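4-oxalocrotonate decarboxylase NahK (Pseudomonas putida, PDB 5D2K) catalyses the metal-assisted decarboxylation of (3E)-2-oxohex-3-enedioate to 2-oxopent-4-enoate in the bacterial breakdown of naphthalene. Local coordinates at residues L125-I139 / H212-A225. The protein carries 1 engineered substitution. Sequence-based numbering, arbitrary orientation.
With EDO (1,2-ethanediol), chain G; EDO (1,2-ethanediol), chain H.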
loop_
_atom_site.group_PDB
_atom_site.type_symbol
_atom_site.label_atom_id
_atom_site.label_comp_id
_atom_site.label_asym_id
_atom_site.label_seq_id
_atom_site.Cartn_x
_atom_site.Cartn_y
_atom_site.Cartn_z
ATOM N N LEU A 125 11.785 10.648 9.869
ATOM C CA LEU A 125 10.694 11.606 9.818
ATOM C C LEU A 125 9.708 11.367 10.951
ATOM O O LEU A 125 9.248 10.234 11.162
ATOM C CB LEU A 125 9.978 11.534 8.466
ATOM C CG LEU A 125 10.765 12.041 7.267
ATOM C CD1 LEU A 125 10.086 11.600 5.984
ATOM C CD2 LEU A 125 10.863 13.559 7.308
ATOM N N HIS A 126 9.375 12.448 11.655
ATOM C CA HIS A 126 8.484 12.408 12.815
ATOM C C HIS A 126 7.295 13.353 12.669
ATOM O O HIS A 126 7.432 14.476 12.185
ATOM C CB HIS A 126 9.235 12.797 14.097
ATOM C CG HIS A 126 10.357 11.878 14.470
ATOM N ND1 HIS A 126 10.239 10.928 15.459
ATOM C CD2 HIS A 126 11.626 11.780 14.006
ATOM C CE1 HIS A 126 11.383 10.282 15.588
ATOM N NE2 HIS A 126 12.241 10.776 14.715
ATOM N N GLY A 127 6.127 12.898 13.098
ATOM C CA GLY A 127 5.022 13.792 13.378
ATOM C C GLY A 127 4.988 14.006 14.883
ATOM O O GLY A 127 5.865 13.521 15.606
ATOM N N PRO A 128 3.964 14.717 15.376
ATOM C CA PRO A 128 2.898 15.348 14.601
ATOM C C PRO A 128 3.375 16.628 13.925
ATOM O O PRO A 128 4.499 17.068 14.172
ATOM C CB PRO A 128 1.835 15.649 15.663
ATOM C CG PRO A 128 2.627 15.874 16.903
ATOM C CD PRO A 128 3.784 14.910 16.827
ATOM N N GLY A 129 2.536 17.198 13.074
ATOM C CA GLY A 129 2.841 18.452 12.415
ATOM C C GLY A 129 3.910 18.364 11.344
ATOM O O GLY A 129 4.536 19.367 11.010
ATOM N N CYS A 130 4.138 17.168 10.813
ATOM C CA CYS A 130 5.030 17.012 9.664
ATOM C C CYS A 130 4.422 17.665 8.426
ATOM O O CYS A 130 3.280 17.392 8.078
ATOM C CB CYS A 130 5.310 15.528 9.394
ATOM S SG CYS A 130 6.639 15.218 8.181
ATOM N N HIS A 131 5.186 18.539 7.771
ATOM C CA HIS A 131 4.718 19.235 6.579
ATOM C C HIS A 131 5.533 18.828 5.361
ATOM O O HIS A 131 6.587 18.214 5.478
ATOM C CB HIS A 131 4.801 20.759 6.761
ATOM C CG HIS A 131 3.951 21.284 7.877
ATOM N ND1 HIS A 131 2.608 21.556 7.728
ATOM C CD2 HIS A 131 4.257 21.599 9.159
ATOM C CE1 HIS A 131 2.122 22.007 8.871
ATOM N NE2 HIS A 131 3.101 22.040 9.756
ATOM N N LEU A 132 5.032 19.192 4.192
ATOM C CA LEU A 132 5.719 18.933 2.935
ATOM C C LEU A 132 7.196 19.347 2.981
ATOM O O LEU A 132 8.085 18.589 2.590
ATOM C CB LEU A 132 4.973 19.664 1.810
ATOM C CG LEU A 132 5.365 19.394 0.362
ATOM C CD1 LEU A 132 5.329 17.910 0.084
ATOM C CD2 LEU A 132 4.413 20.122 -0.563
ATOM N N GLY A 133 7.473 20.550 3.481
ATOM C CA GLY A 133 8.846 21.018 3.580
ATOM C C GLY A 133 9.765 20.213 4.489
ATOM O O GLY A 133 10.981 20.265 4.337
ATOM N N ASP A 134 9.188 19.480 5.438
ATOM C CA ASP A 134 9.950 18.635 6.354
ATOM C C ASP A 134 10.424 17.347 5.684
ATOM O O ASP A 134 11.376 16.718 6.133
ATOM C CB ASP A 134 9.098 18.273 7.582
ATOM C CG ASP A 134 8.777 19.477 8.453
ATOM O OD1 ASP A 134 9.719 20.187 8.861
ATOM O OD2 ASP A 134 7.581 19.705 8.745
ATOM N N VAL A 135 9.735 16.954 4.620
ATOM C CA VAL A 135 9.942 15.653 3.989
ATOM C C VAL A 135 11.055 15.687 2.945
ATOM O O VAL A 135 11.761 14.705 2.731
ATOM C CB VAL A 135 8.619 15.163 3.319
ATOM C CG1 VAL A 135 8.846 13.963 2.402
ATOM C CG2 VAL A 135 7.564 14.847 4.385
ATOM N N ILE A 136 11.209 16.833 2.283
ATOM C CA ILE A 136 11.972 16.892 1.037
ATOM C C ILE A 136 13.401 16.374 1.178
ATOM O O ILE A 136 13.809 15.481 0.442
ATOM C CB ILE A 136 11.990 18.329 0.473
ATOM C CG1 ILE A 136 10.550 18.790 0.206
ATOM C CG2 ILE A 136 12.823 18.389 -0.794
ATOM C CD1 ILE A 136 10.418 20.316 0.022
ATOM N N ALA A 137 14.146 16.898 2.145
ATOM C CA ALA A 137 15.556 16.533 2.280
ATOM C C ALA A 137 15.737 15.101 2.779
ATOM O O ALA A 137 16.817 14.523 2.640
ATOM C CB ALA A 137 16.251 17.493 3.210
ATOM N N ALA A 138 14.685 14.538 3.358
ATOM C CA ALA A 138 14.739 13.168 3.852
ATOM C C ALA A 138 14.597 12.131 2.730
ATOM O O ALA A 138 14.800 10.944 2.971
ATOM C CB ALA A 138 13.668 12.953 4.908
ATOM N N ILE A 139 14.258 12.564 1.515
ATOM C CA ILE A 139 14.108 11.628 0.399
ATOM C C ILE A 139 15.447 11.325 -0.264
ATOM O O ILE A 139 16.144 12.234 -0.727
ATOM C CB ILE A 139 13.140 12.167 -0.670
ATOM C CG1 ILE A 139 11.786 12.516 -0.035
ATOM C CG2 ILE A 139 12.969 11.136 -1.799
ATOM C CD1 ILE A 139 11.172 11.381 0.778
ATOM N N HIS A 212 0.457 15.969 -4.168
ATOM C CA HIS A 212 1.896 15.756 -4.303
ATOM C C HIS A 212 2.261 14.477 -3.559
ATOM O O HIS A 212 1.938 14.361 -2.389
ATOM C CB HIS A 212 2.695 16.925 -3.714
ATOM C CG HIS A 212 4.089 17.014 -4.237
ATOM N ND1 HIS A 212 5.047 16.047 -3.996
ATOM C CD2 HIS A 212 4.689 17.954 -5.008
ATOM C CE1 HIS A 212 6.171 16.391 -4.601
ATOM N NE2 HIS A 212 5.975 17.537 -5.229
ATOM N N PRO A 213 2.944 13.521 -4.222
ATOM C CA PRO A 213 3.270 12.288 -3.482
ATOM C C PRO A 213 4.025 12.510 -2.155
ATOM O O PRO A 213 3.867 11.726 -1.207
ATOM C CB PRO A 213 4.129 11.509 -4.491
ATOM C CG PRO A 213 3.532 11.889 -5.815
ATOM C CD PRO A 213 3.268 13.395 -5.657
ATOM N N LEU A 214 4.814 13.576 -2.066
ATOM C CA LEU A 214 5.540 13.824 -0.820
ATOM C C LEU A 214 4.583 14.241 0.313
ATOM O O LEU A 214 4.908 14.080 1.494
ATOM C CB LEU A 214 6.633 14.873 -1.039
ATOM C CG LEU A 214 7.773 14.442 -1.964
ATOM C CD1 LEU A 214 8.887 15.478 -1.972
ATOM C CD2 LEU A 214 8.316 13.058 -1.565
ATOM N N SER A 215 3.393 14.741 -0.031
ATOM C CA SER A 215 2.396 15.049 1.005
ATOM C C SER A 215 1.877 13.772 1.648
ATOM O O SER A 215 1.467 13.764 2.806
ATOM C CB SER A 215 1.227 15.857 0.430
ATOM O OG SER A 215 1.658 17.166 0.056
ATOM N N SER A 216 1.884 12.687 0.880
ATOM C CA SER A 216 1.515 11.391 1.414
ATOM C C SER A 216 2.518 10.918 2.470
ATOM O O SER A 216 2.134 10.332 3.494
ATOM C CB SER A 216 1.415 10.381 0.270
ATOM O OG SER A 216 0.954 9.132 0.755
ATOM N N VAL A 217 3.802 11.166 2.210
ATOM C CA VAL A 217 4.868 10.844 3.150
ATOM C C VAL A 217 4.682 11.649 4.450
ATOM O O VAL A 217 4.812 11.108 5.549
ATOM C CB VAL A 217 6.272 11.116 2.548
ATOM C CG1 VAL A 217 7.373 10.840 3.581
ATOM C CG2 VAL A 217 6.499 10.268 1.301
ATOM N N ALA A 218 4.383 12.941 4.324
ATOM C CA ALA A 218 4.142 13.770 5.509
ATOM C C ALA A 218 2.950 13.228 6.288
ATOM O O ALA A 218 2.996 13.107 7.516
ATOM C CB ALA A 218 3.907 15.242 5.108
ATOM N N MET A 219 1.892 12.867 5.569
ATOM C CA MET A 219 0.705 12.340 6.222
ATOM C C MET A 219 1.009 11.031 6.953
ATOM O O MET A 219 0.527 10.813 8.061
ATOM C CB MET A 219 -0.423 12.131 5.220
ATOM C CG MET A 219 -1.698 11.670 5.878
ATOM S SD MET A 219 -3.081 11.575 4.746
ATOM C CE MET A 219 -3.296 13.317 4.382
ATOM N N LEU A 220 1.815 10.168 6.339
ATOM C CA LEU A 220 2.197 8.918 6.987
ATOM C C LEU A 220 2.919 9.190 8.311
ATOM O O LEU A 220 2.632 8.537 9.319
ATOM C CB LEU A 220 3.076 8.072 6.054
ATOM C CG LEU A 220 3.688 6.782 6.606
ATOM C CD1 LEU A 220 2.588 5.803 7.024
ATOM C CD2 LEU A 220 4.586 6.154 5.558
ATOM N N ALA A 221 3.837 10.150 8.321
ATOM C CA ALA A 221 4.537 10.489 9.555
ATOM C C ALA A 221 3.538 10.917 10.622
ATOM O O ALA A 221 3.638 10.510 11.790
ATOM C CB ALA A 221 5.587 11.596 9.310
ATOM N N ASN A 222 2.564 11.720 10.215
ATOM C CA ASN A 222 1.574 12.218 11.168
ATOM C C ASN A 222 0.661 11.107 11.690
ATOM O O ASN A 222 0.360 11.064 12.886
ATOM C CB ASN A 222 0.778 13.356 10.528
ATOM C CG ASN A 222 1.642 14.593 10.321
ATOM O OD1 ASN A 222 2.599 14.807 11.065
ATOM N ND2 ASN A 222 1.327 15.389 9.301
ATOM N N LEU A 223 0.266 10.184 10.815
ATOM C CA LEU A 223 -0.560 9.052 11.247
ATOM C C LEU A 223 0.199 8.154 12.226
ATOM O O LEU A 223 -0.355 7.698 13.240
ATOM C CB LEU A 223 -1.032 8.239 10.034
ATOM C CG LEU A 223 -2.066 8.936 9.150
ATOM C CD1 LEU A 223 -2.298 8.174 7.851
ATOM C CD2 LEU A 223 -3.372 9.083 9.929
ATOM N N LEU A 224 1.470 7.900 11.931
ATOM C CA LEU A 224 2.281 7.037 12.777
ATOM C C LEU A 224 2.475 7.671 14.148
ATOM O O LEU A 224 2.489 6.966 15.151
ATOM C CB LEU A 224 3.637 6.745 12.118
ATOM C CG LEU A 224 3.613 5.778 10.934
ATOM C CD1 LEU A 224 4.959 5.828 10.217
ATOM C CD2 LEU A 224 3.321 4.353 11.394
ATOM N N ALA A 225 2.586 9.000 14.185
ATOM C CA ALA A 225 2.814 9.708 15.445
ATOM C C ALA A 225 1.667 9.518 16.437
ATOM O O ALA A 225 1.872 9.613 17.656
ATOM C CB ALA A 225 3.041 11.195 15.176
HETATM C C1 EDO G . 6.146 10.418 17.774
HETATM O O1 EDO G . 5.571 11.701 18.049
HETATM C C2 EDO G . 7.297 10.611 16.803
HETATM O O2 EDO G . 8.529 10.219 17.418
HETATM C C1 EDO H . -2.852 5.327 13.659
HETATM O O1 EDO H . -1.413 5.269 13.542
HETATM C C2 EDO H . -3.444 6.337 12.679
HETATM O O2 EDO H . -4.780 6.686 13.087
HETATM O O HOH W 1 5.907 10.113 13.327
#
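The side-chain amide of N222 pairs with the backbone of C130 at both ends: OD1 accepts from C130 N at 2.8 Å, the N-H coming in the plane of the carbonyl at one of its lone pairs, while ND2 donates to C130 O at 3.1 Å, 16° out of the amide plane. With CG beside the backbone N (chi1 -69°), the carboxamide is turned to this one residue, and the two bonds fix its rotation. Replacing N222 by alanine would remove both partners, and C130 N and O would probably be left without these mates and the loop freer to shift. A water bridges G127 N and A221 O, 2.8 Å from each. G127 passes close over the helix, its C 3.4 Å from A225 CB; a cis peptide bond to P128 follows. The loop and short, weakly bonded helix 132-135 connect strands 112-121 and 139-149, an antiparallel pair in the FAA hydrolase-type domain, and helix 213-225 packs between this connection and strands 65-71 and 87-92. C130 SG reaches A221 CB. Toward the helix start, V135 straddles V217 and A218: CG1 meets V217 CG1 at 3.6 Å, CG2 meets A218 CB. L132 crosses L214 at about a right angle, CD1 pressed tightly on L214 CB at 3.5 Å, while I139 CG1 touches L214 CD2.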